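Local atomic coordinates of leucine aminopeptidase 2 (Saccharomyces cerevisiae, PDB entry 2XPZ), a protein that cleaves di- and tripeptides as a zinc-dependent aminopeptidase of the M1 family and also shows low epoxide hydrolase activity in vitro. Residues 72-77 with 154-159. Sequence-based numbering, arbitrary orientation.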
loop_
_atom_site.group_PDB
_atom_site.type_symbol
_atom_site.label_atom_id
_atom_site.label_comp_id
_atom_site.label_asym_id
_atom_site.label_seq_id
_atom_site.Cartn_x
_atom_site.Cartn_y
_atom_site.Cartn_z
ATOM N N SER A 72 19.245 8.601 -8.617
ATOM C CA SER A 72 19.138 9.511 -7.478
ATOM C C SER A 72 20.205 9.084 -6.484
ATOM O O SER A 72 20.240 7.929 -6.073
ATOM C CB SER A 72 17.738 9.452 -6.842
ATOM O OG SER A 72 17.514 10.505 -5.909
ATOM N N TYR A 73 21.089 10.001 -6.114
ATOM C CA TYR A 73 22.173 9.653 -5.215
ATOM C C TYR A 73 22.616 8.223 -5.487
ATOM O O TYR A 73 22.492 7.370 -4.613
ATOM C CB TYR A 73 21.703 9.717 -3.772
ATOM C CG TYR A 73 21.081 11.013 -3.320
ATOM C CD1 TYR A 73 21.859 12.141 -3.109
ATOM C CD2 TYR A 73 19.723 11.094 -3.043
ATOM C CE1 TYR A 73 21.300 13.326 -2.673
ATOM C CE2 TYR A 73 19.152 12.276 -2.602
ATOM C CZ TYR A 73 19.950 13.389 -2.420
ATOM O OH TYR A 73 19.402 14.572 -1.980
ATOM N N LEU A 74 23.100 7.950 -6.696
ATOM C CA LEU A 74 23.570 6.614 -7.060
ATOM C C LEU A 74 24.969 6.722 -7.665
ATOM O O LEU A 74 25.224 7.607 -8.479
ATOM C CB LEU A 74 22.593 5.988 -8.055
ATOM C CG LEU A 74 22.732 4.556 -8.564
ATOM C CD1 LEU A 74 22.460 3.538 -7.481
ATOM C CD2 LEU A 74 21.759 4.368 -9.714
ATOM N N ASP A 75 25.880 5.842 -7.260
ATOM C CA ASP A 75 27.248 5.862 -7.801
ATOM C C ASP A 75 27.392 5.011 -9.063
ATOM O O ASP A 75 27.680 3.819 -8.983
ATOM C CB ASP A 75 28.263 5.406 -6.745
ATOM C CG ASP A 75 29.690 5.701 -7.143
ATOM O OD1 ASP A 75 29.894 6.578 -8.003
ATOM O OD2 ASP A 75 30.611 5.063 -6.593
ATOM N N VAL A 76 27.178 5.623 -10.224
ATOM C CA VAL A 76 27.399 4.942 -11.493
ATOM C C VAL A 76 28.904 4.891 -11.739
ATOM O O VAL A 76 29.558 5.919 -11.910
ATOM C CB VAL A 76 26.678 5.653 -12.657
ATOM C CG1 VAL A 76 26.857 4.893 -13.956
ATOM C CG2 VAL A 76 25.199 5.820 -12.341
ATOM N N GLN A 77 29.448 3.682 -11.732
ATOM C CA GLN A 77 30.889 3.482 -11.818
ATOM C C GLN A 77 31.363 3.315 -13.254
ATOM O O GLN A 77 32.354 3.903 -13.659
ATOM C CB GLN A 77 31.295 2.265 -10.982
ATOM C CG GLN A 77 31.090 2.459 -9.490
ATOM C CD GLN A 77 30.861 1.159 -8.779
ATOM O OE1 GLN A 77 30.361 0.200 -9.365
ATOM N NE2 GLN A 77 31.224 1.110 -7.509
ATOM N N LEU A 154 17.871 2.671 -6.386
ATOM C CA LEU A 154 18.405 1.322 -6.264
ATOM C C LEU A 154 19.289 0.952 -7.466
ATOM O O LEU A 154 20.357 0.366 -7.298
ATOM C CB LEU A 154 17.278 0.308 -6.082
ATOM C CG LEU A 154 17.783 -1.113 -5.859
ATOM C CD1 LEU A 154 18.664 -1.155 -4.627
ATOM C CD2 LEU A 154 16.625 -2.077 -5.731
ATOM N N PHE A 155 18.840 1.309 -8.670
ATOM C CA PHE A 155 19.594 1.062 -9.902
ATOM C C PHE A 155 19.222 2.049 -11.030
ATOM O O PHE A 155 18.120 2.581 -11.036
ATOM C CB PHE A 155 19.391 -0.381 -10.356
ATOM C CG PHE A 155 17.984 -0.702 -10.760
ATOM C CD1 PHE A 155 17.623 -0.714 -12.097
ATOM C CD2 PHE A 155 17.032 -1.014 -9.810
ATOM C CE1 PHE A 155 16.341 -1.020 -12.476
ATOM C CE2 PHE A 155 15.746 -1.314 -10.185
ATOM C CZ PHE A 155 15.399 -1.315 -11.520
ATOM N N PRO A 156 20.145 2.315 -11.982
ATOM C CA PRO A 156 19.804 3.245 -13.063
ATOM C C PRO A 156 18.823 2.624 -14.030
ATOM O O PRO A 156 18.997 1.482 -14.428
ATOM C CB PRO A 156 21.143 3.479 -13.761
ATOM C CG PRO A 156 22.171 3.045 -12.793
ATOM C CD PRO A 156 21.555 1.911 -12.057
ATOM N N CYS A 157 17.799 3.375 -14.410
ATOM C CA CYS A 157 16.735 2.826 -15.235
ATOM C C CYS A 157 15.798 3.907 -15.778
ATOM O O CYS A 157 15.966 5.089 -15.499
ATOM C CB CYS A 157 15.934 1.806 -14.420
ATOM S SG CYS A 157 15.201 2.460 -12.883
ATOM N N PHE A 158 14.824 3.485 -16.576
ATOM C CA PHE A 158 13.701 4.337 -16.941
ATOM C C PHE A 158 12.673 4.213 -15.821
ATOM O O PHE A 158 11.866 3.283 -15.792
ATOM C CB PHE A 158 13.113 3.885 -18.275
ATOM C CG PHE A 158 14.143 3.743 -19.363
ATOM C CD1 PHE A 158 14.592 4.853 -20.052
ATOM C CD2 PHE A 158 14.674 2.506 -19.682
ATOM C CE1 PHE A 158 15.542 4.735 -21.047
ATOM C CE2 PHE A 158 15.629 2.386 -20.683
ATOM C CZ PHE A 158 16.059 3.502 -21.361
ATOM N N ASP A 159 12.739 5.136 -14.874
ATOM C CA ASP A 159 11.958 5.027 -13.655
ATOM C C ASP A 159 10.566 5.608 -13.850
ATOM O O ASP A 159 10.242 6.669 -13.323
ATOM C CB ASP A 159 12.684 5.730 -12.511
ATOM C CG ASP A 159 12.070 5.435 -11.179
ATOM O OD1 ASP A 159 11.117 4.635 -11.138
ATOM O OD2 ASP A 159 12.544 6.003 -10.178
#
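Leu74 and Pro156 meet in the N-terminal β domain of this M1 aminopeptidase, where strand 74-81 of the large mixed sheet faces the loop that runs from strand 141-144 to strand 165-172. The two side chains cross at about a right angle. Leu74 sets out toward the loop, and with CG anti to the backbone N (chi1 -176°) its two methyls divide between the proline and the Leu154 peptide. CD2 sits over the face of the pyrrolidine ring, toward its CG-CD side, 3.4 Å from both Pro156 CG and Pro156 CD; both approaches are tighter than ordinary van der Waals contact. That methyl also rests 3.7 Å from the carbonyl carbon C of Phe155. Val76, two residues further along the strand, adds a lighter touch, its side chain running past the proline in the opposite direction with Val76 CG2 4.1 Å from Pro156 CG.

No hydrogen bond joins the two segments directly, although Ser72 O is hydrogen-bonded to Ser153 OG, in the same loop just ahead of Leu154. Leu69, Thr71, Val50 and Phe118 also pack on Pro156, fitting the loop into the domain interior. Leu154 starts out away from the strand, and its side chain comes close to that of Leu146, a substrate-binding residue. An alanine in place of Leu74 would probably leave a gap beside the proline ring and strip the peptides of Leu154 and Phe155 of their methyl cover. The second methyl of the leucine, Leu74 CD1, lies 3.8 Å from Leu154 O.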